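Local coordinates for E2A dna-binding protein (Human adenovirus 5, PDB 2WB0) that binds single-stranded DNA and, through its ability to form multimers, unwinds the template without ATP during elongation of viral strand-displacement replication, at residues 20-25 / 315-320; 45-50 / 66-71; 218-223 / 301-306; 272-277 / 295-300. All coordinates share one frame; numbering follows the deposited sequence.

Interaction 1: 20-25 / 315-320; sequences DKYHVD and SENFTE
Lys21 and Asn317 mark the closest approach of the two backbones, their CA atoms 9.5 Å apart, so side chains and one water span the gap. A Schellman motif ends helix 7-21 here: His23, with positive phi, is its C-prime residue, His23 N bonds Asp20 O at 3.0 Å, and Val24 N reaches back to Met19 O. Asp25 then N-caps the next helix, its OD2 taking the N-H of Leu28. Facing this turn is the irregular chain that follows helix 300-315, so the contact ties the C-terminal end of helix 7-21 to the chain just past the C-terminal end of helix 300-315. Lys21 runs out fully extended, with CG anti to its own nitrogen (chi1 174°), alongside Tyr22 and toward the Asn317 side chain, which approaches from the opposite direction. Lys21 CG lies over one face of the Tyr22 ring, toward its rim, 3.8 Å above the plane. Lys21 NZ comes 3.5 Å from Glu316 O but stays 6.1 Å from Glu316 OE1, so the opposite charges are near without touching. Glu316 OE1 accepts from Trp49 NE1 and also takes part in the firm polar link across the contact, a water in the plane of the Tyr22 ring: it lies 2.6 Å from Tyr22 OH and donates to Glu316 OE1 at 2.7 Å.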
loop_
_atom_site.group_PDB
_atom_site.type_symbol
_atom_site.label_atom_id
_atom_site.label_comp_id
_atom_site.label_asym_id
_atom_site.label_seq_id
_atom_site.Cartn_x
_atom_site.Cartn_y
_atom_site.Cartn_z
ATOM N N ASP A 20 -27.941 1.026 -6.941
ATOM C CA ASP A 20 -29.214 0.377 -7.310
ATOM C C ASP A 20 -28.871 -0.837 -8.208
ATOM O O ASP A 20 -29.258 -1.951 -7.900
ATOM C CB ASP A 20 -30.104 1.366 -8.070
ATOM C CG ASP A 20 -30.738 2.421 -7.156
ATOM O OD1 ASP A 20 -30.946 2.148 -5.935
ATOM O OD2 ASP A 20 -31.021 3.511 -7.697
ATOM N N LYS A 21 -28.112 -0.591 -9.279
ATOM C CA LYS A 21 -27.755 -1.613 -10.274
ATOM C C LYS A 21 -27.087 -2.827 -9.631
ATOM O O LYS A 21 -27.342 -3.981 -10.007
ATOM C CB LYS A 21 -26.850 -1.005 -11.335
ATOM C CG LYS A 21 -26.296 -2.034 -12.360
ATOM C CD LYS A 21 -25.616 -1.318 -13.506
ATOM C CE LYS A 21 -25.010 -2.302 -14.530
ATOM N NZ LYS A 21 -24.225 -1.471 -15.415
ATOM N N TYR A 22 -26.244 -2.586 -8.634
ATOM C CA TYR A 22 -25.540 -3.674 -7.963
ATOM C C TYR A 22 -26.174 -4.160 -6.666
ATOM O O TYR A 22 -25.548 -4.904 -5.898
ATOM C CB TYR A 22 -24.039 -3.380 -7.874
ATOM C CG TYR A 22 -23.438 -3.244 -9.266
ATOM C CD1 TYR A 22 -23.067 -4.388 -10.010
ATOM C CD2 TYR A 22 -23.262 -1.997 -9.839
ATOM C CE1 TYR A 22 -22.536 -4.250 -11.291
ATOM C CE2 TYR A 22 -22.736 -1.838 -11.080
ATOM C CZ TYR A 22 -22.375 -2.962 -11.810
ATOM O OH TYR A 22 -21.837 -2.734 -13.041
ATOM N N HIS A 23 -27.442 -3.767 -6.446
ATOM C CA HIS A 23 -28.262 -4.303 -5.351
ATOM C C HIS A 23 -27.574 -4.174 -4.010
ATOM O O HIS A 23 -27.517 -5.139 -3.238
ATOM C CB HIS A 23 -28.646 -5.771 -5.645
ATOM C CG HIS A 23 -29.133 -5.964 -7.045
ATOM N ND1 HIS A 23 -30.363 -5.489 -7.473
ATOM C CD2 HIS A 23 -28.530 -6.503 -8.139
ATOM C CE1 HIS A 23 -30.508 -5.759 -8.760
ATOM N NE2 HIS A 23 -29.408 -6.364 -9.192
ATOM N N VAL A 24 -27.005 -2.993 -3.733
ATOM C CA VAL A 24 -26.383 -2.850 -2.421
ATOM C C VAL A 24 -27.453 -2.757 -1.333
ATOM O O VAL A 24 -28.538 -2.197 -1.567
ATOM C CB VAL A 24 -25.167 -1.827 -2.345
ATOM C CG1 VAL A 24 -24.773 -1.273 -3.687
ATOM C CG2 VAL A 24 -25.299 -0.761 -1.227
ATOM N N ASP A 25 -27.127 -3.328 -0.168
ATOM C CA ASP A 25 -27.971 -3.334 1.026
ATOM C C ASP A 25 -28.781 -2.038 1.268
ATOM O O ASP A 25 -28.271 -0.932 1.071
ATOM C CB ASP A 25 -27.064 -3.562 2.223
ATOM C CG ASP A 25 -27.759 -3.288 3.507
ATOM O OD1 ASP A 25 -28.572 -4.138 3.899
ATOM O OD2 ASP A 25 -27.547 -2.199 4.100
ATOM N N SER A 315 -16.151 1.710 -16.595
ATOM C CA SER A 315 -16.379 1.687 -18.057
ATOM C C SER A 315 -17.665 0.957 -18.406
ATOM O O SER A 315 -18.252 1.206 -19.474
ATOM C CB SER A 315 -15.208 1.013 -18.805
ATOM O OG SER A 315 -15.294 -0.423 -18.689
ATOM N N GLU A 316 -18.108 0.043 -17.538
ATOM C CA GLU A 316 -19.352 -0.649 -17.753
ATOM C C GLU A 316 -20.529 0.211 -17.292
ATOM O O GLU A 316 -21.674 -0.181 -17.476
ATOM C CB GLU A 316 -19.397 -2.020 -17.050
ATOM C CG GLU A 316 -18.316 -3.001 -17.575
ATOM C CD GLU A 316 -18.203 -4.297 -16.801
ATOM O OE1 GLU A 316 -19.026 -4.587 -15.906
ATOM O OE2 GLU A 316 -17.263 -5.060 -17.122
ATOM N N ASN A 317 -20.248 1.388 -16.738
ATOM C CA ASN A 317 -21.347 2.220 -16.202
ATOM C C ASN A 317 -21.398 3.637 -16.679
ATOM O O ASN A 317 -22.444 4.270 -16.580
ATOM C CB ASN A 317 -21.324 2.188 -14.688
ATOM C CG ASN A 317 -21.674 0.861 -14.164
ATOM O OD1 ASN A 317 -20.814 0.025 -13.877
ATOM N ND2 ASN A 317 -22.926 0.624 -14.035
ATOM N N PHE A 318 -20.271 4.123 -17.183
ATOM C CA PHE A 318 -20.095 5.481 -17.639
ATOM C C PHE A 318 -19.360 5.398 -18.927
ATOM O O PHE A 318 -18.646 4.415 -19.177
ATOM C CB PHE A 318 -19.336 6.350 -16.607
ATOM C CG PHE A 318 -20.043 6.439 -15.302
ATOM C CD1 PHE A 318 -19.844 5.459 -14.319
ATOM C CD2 PHE A 318 -20.984 7.445 -15.062
ATOM C CE1 PHE A 318 -20.555 5.465 -13.100
ATOM C CE2 PHE A 318 -21.690 7.459 -13.855
ATOM C CZ PHE A 318 -21.458 6.473 -12.856
ATOM N N THR A 319 -19.510 6.407 -19.784
ATOM C CA THR A 319 -18.839 6.279 -21.080
ATOM C C THR A 319 -17.455 6.956 -21.168
ATOM O O THR A 319 -16.690 6.619 -22.064
ATOM C CB THR A 319 -19.789 6.637 -22.277
ATOM O OG1 THR A 319 -19.884 8.050 -22.373
ATOM C CG2 THR A 319 -21.232 6.020 -22.052
ATOM N N GLU A 320 -17.121 7.882 -20.258
ATOM C CA GLU A 320 -15.727 8.350 -20.088
ATOM C C GLU A 320 -15.267 8.079 -18.654
ATOM O O GLU A 320 -16.096 8.007 -17.732
ATOM C CB GLU A 320 -15.544 9.846 -20.304
ATOM C CG GLU A 320 -15.079 10.197 -21.663
ATOM C CD GLU A 320 -16.231 10.727 -22.438
ATOM O OE1 GLU A 320 -16.658 10.072 -23.417
ATOM O OE2 GLU A 320 -16.751 11.790 -22.024
HETATM O O HOH W 1 -21.424 -4.664 -14.686
#

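Interaction 2: 45-50 / 66-71; sequences VCKTWL and TFVTMM
Leu50 N donates to Cys46 O at 2.9 Å, a turn from which both side chains point to the helix carrying Met71, which each touches. This is helix-helix packing within the all-alpha part of the protein: segments 45-50 and 66-71 approach to 9.1 Å between axes, with 118° between their directions. No hydrogen bond crosses, and the interface is closed by apolar side chains. Met71 buries the largest area of any residue here. Its CB meets Cys46 SG at 3.7 Å, its SD lies 3.6 Å from Leu50 CD2, and a bend at the last torsion (chi3 82°) carries the methyl on to the Trp49 indole, which the methionine chain meets at about a right angle. Leu50 CD2 is shared, for it also touches the rim of the Phe67 ring, in the ring plane, at CE2 (3.8 Å), and reaches Val68 CG2. Helix 300-315 packs against the same cluster, with Met309 on Leu50 and Ala306 on Phe67. Toward the more exposed margin, the aliphatic part of Lys47 passes across Val68 nearly perpendicularly. The lysine chain kinks at chi2 (63°), and beyond that kink Lys47 CD rests on Val68 CG2 at 3.6 Å, while Lys47 CB sits beside Val68 CG1.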
loop_
_atom_site.group_PDB
_atom_site.type_symbol
_atom_site.label_atom_id
_atom_site.label_comp_id
_atom_site.label_asym_id
_atom_site.label_seq_id
_atom_site.Cartn_x
_atom_site.Cartn_y
_atom_site.Cartn_z
ATOM N N VAL A 45 -20.663 -2.222 -3.840
ATOM C CA VAL A 45 -20.739 -2.221 -5.293
ATOM C C VAL A 45 -19.617 -3.089 -5.928
ATOM O O VAL A 45 -19.853 -4.017 -6.781
ATOM C CB VAL A 45 -20.683 -0.778 -5.845
ATOM C CG1 VAL A 45 -20.547 -0.776 -7.341
ATOM C CG2 VAL A 45 -21.965 0.013 -5.394
ATOM N N CYS A 46 -18.390 -2.828 -5.477
ATOM C CA CYS A 46 -17.270 -3.487 -6.093
ATOM C C CYS A 46 -17.338 -5.010 -5.827
ATOM O O CYS A 46 -17.060 -5.806 -6.720
ATOM C CB CYS A 46 -15.995 -2.872 -5.510
ATOM S SG CYS A 46 -15.737 -1.156 -6.052
ATOM N N LYS A 47 -17.638 -5.397 -4.582
ATOM C CA LYS A 47 -17.635 -6.798 -4.193
ATOM C C LYS A 47 -18.726 -7.517 -4.989
ATOM O O LYS A 47 -18.549 -8.625 -5.498
ATOM C CB LYS A 47 -17.917 -6.913 -2.685
ATOM C CG LYS A 47 -17.947 -8.351 -2.127
ATOM C CD LYS A 47 -16.569 -9.070 -2.284
ATOM C CE LYS A 47 -16.501 -10.542 -1.666
ATOM N NZ LYS A 47 -15.030 -10.986 -1.443
ATOM N N THR A 48 -19.873 -6.862 -5.125
ATOM C CA THR A 48 -20.938 -7.425 -5.941
ATOM C C THR A 48 -20.498 -7.626 -7.406
ATOM O O THR A 48 -20.733 -8.720 -7.981
ATOM C CB THR A 48 -22.282 -6.614 -5.803
ATOM O OG1 THR A 48 -22.578 -6.483 -4.417
ATOM C CG2 THR A 48 -23.447 -7.348 -6.424
ATOM N N TRP A 49 -19.811 -6.626 -7.980
ATOM C CA TRP A 49 -19.331 -6.725 -9.363
ATOM C C TRP A 49 -18.266 -7.864 -9.523
ATOM O O TRP A 49 -18.263 -8.643 -10.505
ATOM C CB TRP A 49 -18.844 -5.356 -9.829
ATOM C CG TRP A 49 -18.142 -5.316 -11.185
ATOM C CD1 TRP A 49 -18.740 -5.174 -12.403
ATOM C CD2 TRP A 49 -16.731 -5.334 -11.437
ATOM N NE1 TRP A 49 -17.799 -5.126 -13.405
ATOM C CE2 TRP A 49 -16.552 -5.201 -12.842
ATOM C CE3 TRP A 49 -15.588 -5.464 -10.617
ATOM C CZ2 TRP A 49 -15.276 -5.214 -13.463
ATOM C CZ3 TRP A 49 -14.313 -5.453 -11.241
ATOM C CH2 TRP A 49 -14.170 -5.321 -12.652
ATOM N N LEU A 50 -17.404 -7.984 -8.526
ATOM C CA LEU A 50 -16.435 -9.094 -8.452
ATOM C C LEU A 50 -17.132 -10.472 -8.396
ATOM O O LEU A 50 -16.818 -11.335 -9.201
ATOM C CB LEU A 50 -15.603 -8.904 -7.229
ATOM C CG LEU A 50 -14.153 -8.416 -7.226
ATOM C CD1 LEU A 50 -13.454 -7.888 -8.539
ATOM C CD2 LEU A 50 -13.762 -7.721 -5.898
ATOM N N THR A 66 -9.275 -6.328 2.244
ATOM C CA THR A 66 -8.445 -5.200 1.876
ATOM C C THR A 66 -8.580 -4.954 0.379
ATOM O O THR A 66 -8.609 -3.819 -0.018
ATOM C CB THR A 66 -6.957 -5.387 2.201
ATOM O OG1 THR A 66 -6.814 -5.700 3.604
ATOM C CG2 THR A 66 -6.200 -4.051 1.920
ATOM N N PHE A 67 -8.632 -6.004 -0.441
ATOM C CA PHE A 67 -8.772 -5.780 -1.885
ATOM C C PHE A 67 -10.084 -4.955 -2.202
ATOM O O PHE A 67 -10.082 -3.925 -2.945
ATOM C CB PHE A 67 -8.770 -7.130 -2.640
ATOM C CG PHE A 67 -8.821 -6.970 -4.113
ATOM C CD1 PHE A 67 -7.692 -6.549 -4.792
ATOM C CD2 PHE A 67 -10.016 -7.185 -4.812
ATOM C CE1 PHE A 67 -7.682 -6.346 -6.189
ATOM C CE2 PHE A 67 -10.025 -7.041 -6.180
ATOM C CZ PHE A 67 -8.842 -6.554 -6.875
ATOM N N VAL A 68 -11.187 -5.401 -1.632
ATOM C CA VAL A 68 -12.483 -4.739 -1.851
ATOM C C VAL A 68 -12.527 -3.308 -1.305
ATOM O O VAL A 68 -13.133 -2.377 -1.913
ATOM C CB VAL A 68 -13.607 -5.631 -1.231
ATOM C CG1 VAL A 68 -14.900 -4.881 -1.146
ATOM C CG2 VAL A 68 -13.736 -6.896 -2.055
ATOM N N THR A 69 -11.944 -3.128 -0.132
ATOM C CA THR A 69 -11.838 -1.769 0.444
ATOM C C THR A 69 -11.055 -0.824 -0.445
ATOM O O THR A 69 -11.445 0.342 -0.630
ATOM C CB THR A 69 -11.179 -1.845 1.801
ATOM O OG1 THR A 69 -12.099 -2.551 2.644
ATOM C CG2 THR A 69 -10.899 -0.393 2.363
ATOM N N MET A 70 -9.968 -1.329 -1.038
ATOM C CA MET A 70 -9.219 -0.459 -1.904
ATOM C C MET A 70 -9.997 -0.179 -3.183
ATOM O O MET A 70 -9.958 0.937 -3.681
ATOM C CB MET A 70 -7.803 -0.962 -2.212
ATOM C CG MET A 70 -6.884 -1.002 -0.987
ATOM S SD MET A 70 -6.764 0.560 -0.034
ATOM C CE MET A 70 -6.088 1.545 -1.361
ATOM N N MET A 71 -10.617 -1.183 -3.776
ATOM C CA MET A 71 -11.465 -0.873 -4.910
ATOM C C MET A 71 -12.496 0.228 -4.524
ATOM O O MET A 71 -12.774 1.141 -5.317
ATOM C CB MET A 71 -12.251 -2.129 -5.296
ATOM C CG MET A 71 -11.418 -3.111 -6.132
ATOM S SD MET A 71 -12.415 -4.480 -6.781
ATOM C CE MET A 71 -13.094 -3.691 -8.162
#

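Interaction 3: 218-223 / 301-306; sequences LMPLRC and PDLLNA. With ZN (zinc ion), chain C.
Leu303 sends its CB from helix 300-315 toward strand 216-220, and CG splits the chain into two methyls with separate neighbours. Leu303 CD1 settles on the strand, 3.4 Å from Leu218 O and 3.6 Å from CD of the Pro220 ring. Leu303 CD2 stands 4.3 Å from Leu218 CD1. Leu218 answers from the strand: with its CG anti to the nitrogen (chi1 -169°), Leu218 CD1 lies against the helix backbone, 3.7 Å from Leu303 O and 3.9 Å from Leu304 CA. This is helix-on-strand packing, the axes of the two segments at 97°; the strand itself pairs with strand 95-99 through Met219 and Ala96. Beyond Pro220 the chain leaves the sheet and turns to Cys223, whose SG binds a zinc ion at 2.4 Å together with Cys225, Cys277 and Cys294. No hydrogen bond crosses between helix and strand, which implies that buried hydrocarbon surface holds them, while the zinc ion probably helps hold the chain just beyond.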
loop_
_atom_site.group_PDB
_atom_site.type_symbol
_atom_site.label_atom_id
_atom_site.label_comp_id
_atom_site.label_asym_id
_atom_site.label_seq_id
_atom_site.Cartn_x
_atom_site.Cartn_y
_atom_site.Cartn_z
ATOM N N LEU A 218 2.572 2.450 -6.920
ATOM C CA LEU A 218 1.336 2.835 -6.302
ATOM C C LEU A 218 1.324 2.156 -4.953
ATOM O O LEU A 218 1.376 0.912 -4.873
ATOM C CB LEU A 218 0.208 2.218 -7.099
ATOM C CG LEU A 218 -1.254 2.564 -6.937
ATOM C CD1 LEU A 218 -2.250 1.489 -7.170
ATOM C CD2 LEU A 218 -1.758 3.784 -6.132
ATOM N N MET A 219 1.236 2.962 -3.917
ATOM C CA MET A 219 1.315 2.472 -2.518
ATOM C C MET A 219 0.280 3.134 -1.661
ATOM O O MET A 219 -0.062 4.316 -1.867
ATOM C CB MET A 219 2.725 2.727 -1.959
ATOM C CG MET A 219 3.132 4.264 -1.817
ATOM S SD MET A 219 4.835 4.426 -1.220
ATOM C CE MET A 219 4.577 5.846 -0.205
ATOM N N PRO A 220 -0.189 2.437 -0.617
ATOM C CA PRO A 220 -1.096 3.116 0.296
ATOM C C PRO A 220 -0.353 3.986 1.315
ATOM O O PRO A 220 0.730 3.586 1.783
ATOM C CB PRO A 220 -1.817 1.949 1.009
ATOM C CG PRO A 220 -0.700 0.853 1.052
ATOM C CD PRO A 220 0.092 1.029 -0.247
ATOM N N LEU A 221 -0.971 5.131 1.658
ATOM C CA LEU A 221 -0.537 6.004 2.730
ATOM C C LEU A 221 -1.346 5.757 3.979
ATOM O O LEU A 221 -0.912 6.184 5.084
ATOM C CB LEU A 221 -0.659 7.469 2.336
ATOM C CG LEU A 221 0.320 7.956 1.296
ATOM C CD1 LEU A 221 0.120 9.453 1.276
ATOM C CD2 LEU A 221 1.747 7.633 1.657
ATOM N N ARG A 222 -2.467 5.015 3.841
ATOM C CA ARG A 222 -3.340 4.815 5.002
ATOM C C ARG A 222 -3.796 3.401 5.132
ATOM O O ARG A 222 -4.201 2.770 4.148
ATOM C CB ARG A 222 -4.619 5.680 4.873
ATOM C CG ARG A 222 -4.270 7.140 4.514
ATOM C CD ARG A 222 -5.491 8.088 4.599
ATOM N NE ARG A 222 -6.651 7.772 3.759
ATOM C CZ ARG A 222 -7.137 8.554 2.798
ATOM N NH1 ARG A 222 -6.474 9.667 2.370
ATOM N NH2 ARG A 222 -8.260 8.149 2.172
ATOM N N CYS A 223 -3.714 2.890 6.346
ATOM C CA CYS A 223 -4.312 1.609 6.660
ATOM C C CYS A 223 -5.613 1.992 7.432
ATOM O O CYS A 223 -6.083 3.097 7.291
ATOM C CB CYS A 223 -3.375 0.712 7.446
ATOM S SG CYS A 223 -2.940 1.409 9.079
ATOM N N PRO A 301 1.034 -5.824 -6.753
ATOM C CA PRO A 301 0.245 -6.106 -7.974
ATOM C C PRO A 301 -1.241 -6.152 -7.770
ATOM O O PRO A 301 -1.954 -5.715 -8.693
ATOM C CB PRO A 301 0.730 -7.480 -8.430
ATOM C CG PRO A 301 2.097 -7.683 -7.643
ATOM C CD PRO A 301 1.869 -6.976 -6.343
ATOM N N ASP A 302 -1.728 -6.662 -6.614
ATOM C CA ASP A 302 -3.175 -6.708 -6.349
ATOM C C ASP A 302 -3.647 -5.304 -6.142
ATOM O O ASP A 302 -4.772 -5.007 -6.523
ATOM C CB ASP A 302 -3.498 -7.599 -5.112
ATOM C CG ASP A 302 -3.236 -9.042 -5.401
ATOM O OD1 ASP A 302 -3.095 -9.335 -6.621
ATOM O OD2 ASP A 302 -3.104 -9.844 -4.457
ATOM N N LEU A 303 -2.808 -4.431 -5.577
ATOM C CA LEU A 303 -3.231 -3.011 -5.402
ATOM C C LEU A 303 -3.447 -2.298 -6.763
ATOM O O LEU A 303 -4.429 -1.554 -6.970
ATOM C CB LEU A 303 -2.192 -2.233 -4.582
ATOM C CG LEU A 303 -2.598 -1.049 -3.686
ATOM C CD1 LEU A 303 -1.408 -0.145 -3.300
ATOM C CD2 LEU A 303 -3.991 -0.366 -3.755
ATOM N N LEU A 304 -2.526 -2.524 -7.697
ATOM C CA LEU A 304 -2.670 -1.948 -9.031
ATOM C C LEU A 304 -3.891 -2.556 -9.707
ATOM O O LEU A 304 -4.664 -1.848 -10.315
ATOM C CB LEU A 304 -1.421 -2.231 -9.856
ATOM C CG LEU A 304 -1.006 -1.336 -11.019
ATOM C CD1 LEU A 304 -0.145 -1.926 -12.141
ATOM C CD2 LEU A 304 -1.753 0.015 -11.285
ATOM N N ASN A 305 -4.102 -3.864 -9.545
ATOM C CA ASN A 305 -5.281 -4.495 -10.140
ATOM C C ASN A 305 -6.558 -3.989 -9.511
ATOM O O ASN A 305 -7.587 -3.929 -10.216
ATOM C CB ASN A 305 -5.289 -6.021 -10.002
ATOM C CG ASN A 305 -4.662 -6.751 -11.214
ATOM O OD1 ASN A 305 -4.546 -6.203 -12.307
ATOM N ND2 ASN A 305 -4.336 -8.003 -11.013
ATOM N N ALA A 306 -6.520 -3.575 -8.221
ATOM C CA ALA A 306 -7.755 -3.001 -7.622
ATOM C C ALA A 306 -8.075 -1.740 -8.406
ATOM O O ALA A 306 -9.274 -1.479 -8.733
ATOM C CB ALA A 306 -7.596 -2.621 -6.182
HETATM ZN ZN ZN C . -3.302 -0.267 10.719
#

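Interaction 4: 272-277 / 295-300; sequences LIVFQC and DFKISA. With ZN (zinc ion), chain C.
Phe275 overlaps Ala300 through its CE2, 3.9 Å from Ala300 CB, while at the root of the side chain Phe275 CB meets Phe296 CE2. Ile273 CG2 sits over one face of the Phe275 ring, offset toward the rim. Pro220 and Met219 of strand 216-220 pack on the same phenyl group. Beneath these side chains the backbones of 272-276 and 297-299 pair as antiparallel strands, the latter an outer strand of a three-stranded sheet with 242-246 on the far side of 271-276. Phe275 and Ile298 are a hydrogen-bonded pair: Phe275 N donates to Ile298 O at 2.8 Å (165° at the hydrogen), and Ile298 N returns a bond of 2.9 Å to Phe275 O, in the carbonyl plane. Ala300 N adds a bond to Ile273 O just where helix 300-315 begins, with Ser299 as N-cap residue; Ser299 OG bonds Thr60 O. On the other face, Gln276 and Lys297 run side by side, CG to CG at 4.0 Å, and Val274 CG1 also touches that lysine CG. Next to Gln276, a water accepts from Cys277 N at 3.0 Å and donates to Phe296 O at 2.8 Å. A first torsion anti to the backbone nitrogen (chi1 -178°) directs Cys277 SG to the metal, and it binds at 2.3 Å the zinc ion that Cys223 also holds.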
loop_
_atom_site.group_PDB
_atom_site.type_symbol
_atom_site.label_atom_id
_atom_site.label_comp_id
_atom_site.label_asym_id
_atom_site.label_seq_id
_atom_site.Cartn_x
_atom_site.Cartn_y
_atom_site.Cartn_z
ATOM N N LEU A 272 7.047 -10.500 -3.919
ATOM C CA LEU A 272 6.091 -9.409 -4.014
ATOM C C LEU A 272 6.324 -8.387 -2.898
ATOM O O LEU A 272 6.635 -8.749 -1.774
ATOM C CB LEU A 272 4.669 -9.953 -3.817
ATOM C CG LEU A 272 3.919 -10.400 -5.075
ATOM C CD1 LEU A 272 4.675 -10.607 -6.398
ATOM C CD2 LEU A 272 2.591 -11.072 -4.915
ATOM N N ILE A 273 6.096 -7.115 -3.221
ATOM C CA ILE A 273 6.017 -6.077 -2.179
ATOM C C ILE A 273 4.625 -6.286 -1.551
ATOM O O ILE A 273 3.614 -6.359 -2.258
ATOM C CB ILE A 273 6.028 -4.656 -2.837
ATOM C CG1 ILE A 273 7.410 -4.372 -3.438
ATOM C CG2 ILE A 273 5.456 -3.552 -1.807
ATOM C CD1 ILE A 273 7.530 -3.038 -4.255
ATOM N N VAL A 274 4.566 -6.330 -0.229
ATOM C CA VAL A 274 3.317 -6.459 0.429
ATOM C C VAL A 274 3.134 -5.317 1.454
ATOM O O VAL A 274 4.022 -5.093 2.278
ATOM C CB VAL A 274 3.242 -7.807 1.188
ATOM C CG1 VAL A 274 1.943 -7.906 1.955
ATOM C CG2 VAL A 274 3.400 -9.016 0.223
ATOM N N PHE A 275 1.980 -4.634 1.420
ATOM C CA PHE A 275 1.655 -3.548 2.283
ATOM C C PHE A 275 0.775 -4.070 3.428
ATOM O O PHE A 275 -0.227 -4.735 3.145
ATOM C CB PHE A 275 0.864 -2.447 1.518
ATOM C CG PHE A 275 1.625 -1.876 0.329
ATOM C CD1 PHE A 275 2.805 -1.119 0.519
ATOM C CD2 PHE A 275 1.157 -2.111 -0.953
ATOM C CE1 PHE A 275 3.506 -0.621 -0.586
ATOM C CE2 PHE A 275 1.859 -1.620 -2.072
ATOM C CZ PHE A 275 3.017 -0.853 -1.867
ATOM N N GLN A 276 1.117 -3.703 4.675
ATOM C CA GLN A 276 0.336 -4.102 5.843
ATOM C C GLN A 276 0.044 -2.881 6.646
ATOM O O GLN A 276 0.309 -1.743 6.189
ATOM C CB GLN A 276 1.073 -5.190 6.709
ATOM C CG GLN A 276 1.145 -6.498 5.937
ATOM C CD GLN A 276 2.121 -7.508 6.482
ATOM O OE1 GLN A 276 1.728 -8.442 7.229
ATOM N NE2 GLN A 276 3.380 -7.348 6.156
ATOM N N CYS A 277 -0.448 -3.114 7.865
ATOM C CA CYS A 277 -0.743 -2.008 8.824
ATOM C C CYS A 277 0.484 -1.079 8.973
ATOM O O CYS A 277 1.604 -1.535 8.785
ATOM C CB CYS A 277 -1.005 -2.598 10.208
ATOM S SG CYS A 277 -1.440 -1.357 11.445
ATOM N N ASP A 295 -5.754 -5.256 10.305
ATOM C CA ASP A 295 -5.426 -6.407 9.469
ATOM C C ASP A 295 -5.249 -5.995 7.958
ATOM O O ASP A 295 -5.281 -6.854 7.057
ATOM C CB ASP A 295 -6.531 -7.471 9.629
ATOM C CG ASP A 295 -7.958 -6.956 9.202
ATOM O OD1 ASP A 295 -8.090 -5.883 8.509
ATOM O OD2 ASP A 295 -8.990 -7.636 9.533
ATOM N N PHE A 296 -5.049 -4.694 7.678
ATOM C CA PHE A 296 -4.833 -4.279 6.294
ATOM C C PHE A 296 -3.724 -5.125 5.630
ATOM O O PHE A 296 -2.617 -5.276 6.198
ATOM C CB PHE A 296 -4.464 -2.790 6.336
ATOM C CG PHE A 296 -4.283 -2.125 4.960
ATOM C CD1 PHE A 296 -5.330 -1.401 4.373
ATOM C CD2 PHE A 296 -3.039 -2.142 4.329
ATOM C CE1 PHE A 296 -5.144 -0.771 3.088
ATOM C CE2 PHE A 296 -2.800 -1.470 3.033
ATOM C CZ PHE A 296 -3.839 -0.811 2.411
ATOM N N LYS A 297 -3.934 -5.650 4.420
ATOM C CA LYS A 297 -2.858 -6.462 3.771
ATOM C C LYS A 297 -3.146 -6.571 2.278
ATOM O O LYS A 297 -4.187 -7.117 1.850
ATOM C CB LYS A 297 -2.675 -7.865 4.358
ATOM C CG LYS A 297 -1.456 -8.685 3.825
ATOM C CD LYS A 297 -1.608 -10.194 4.166
ATOM C CE LYS A 297 -0.249 -10.937 4.276
ATOM N NZ LYS A 297 -0.231 -12.438 3.815
ATOM N N ILE A 298 -2.253 -5.994 1.493
ATOM C CA ILE A 298 -2.429 -6.032 0.032
ATOM C C ILE A 298 -1.090 -5.958 -0.648
ATOM O O ILE A 298 -0.250 -5.128 -0.270
ATOM C CB ILE A 298 -3.386 -4.929 -0.480
ATOM C CG1 ILE A 298 -3.572 -5.033 -2.013
ATOM C CG2 ILE A 298 -2.895 -3.484 0.023
ATOM C CD1 ILE A 298 -4.974 -4.384 -2.445
ATOM N N SER A 299 -0.888 -6.783 -1.681
ATOM C CA SER A 299 0.408 -6.877 -2.336
ATOM C C SER A 299 0.359 -5.835 -3.430
ATOM O O SER A 299 -0.741 -5.444 -3.884
ATOM C CB SER A 299 0.689 -8.295 -2.935
ATOM O OG SER A 299 -0.329 -8.596 -3.950
ATOM N N ALA A 300 1.520 -5.339 -3.846
ATOM C CA ALA A 300 1.538 -4.293 -4.890
ATOM C C ALA A 300 0.842 -4.638 -6.238
ATOM O O ALA A 300 0.140 -3.815 -6.796
ATOM C CB ALA A 300 3.009 -3.771 -5.136
HETATM ZN ZN ZN C . -3.302 -0.267 10.719
HETATM O O HOH W 2 -1.800 -5.602 8.832
#

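In the fold
Helix 300-315 runs through the set: it starts at the strand of interaction 4, packs on the strand of interaction 3 and leads into the loop of interaction 1. Interactions 3 and 4, centres 8 Å apart, interlock where Pro220 CD touches Phe275 CG at 3.3 Å, and supply Cys223 and Cys277 to one zinc ion. Interaction 2 bridges outward from them: Met70 CE meets Leu303 CD2, and Thr66 OG1 lies 3.0 Å from Lys297 N, a probable hydrogen bond. It also touches interaction 1, 13 Å away between centres, through Val45 and Val24. Interaction 1 is the outlier, its centre about 28 Å from that of interaction 4, which holds the zinc ligand Cys277.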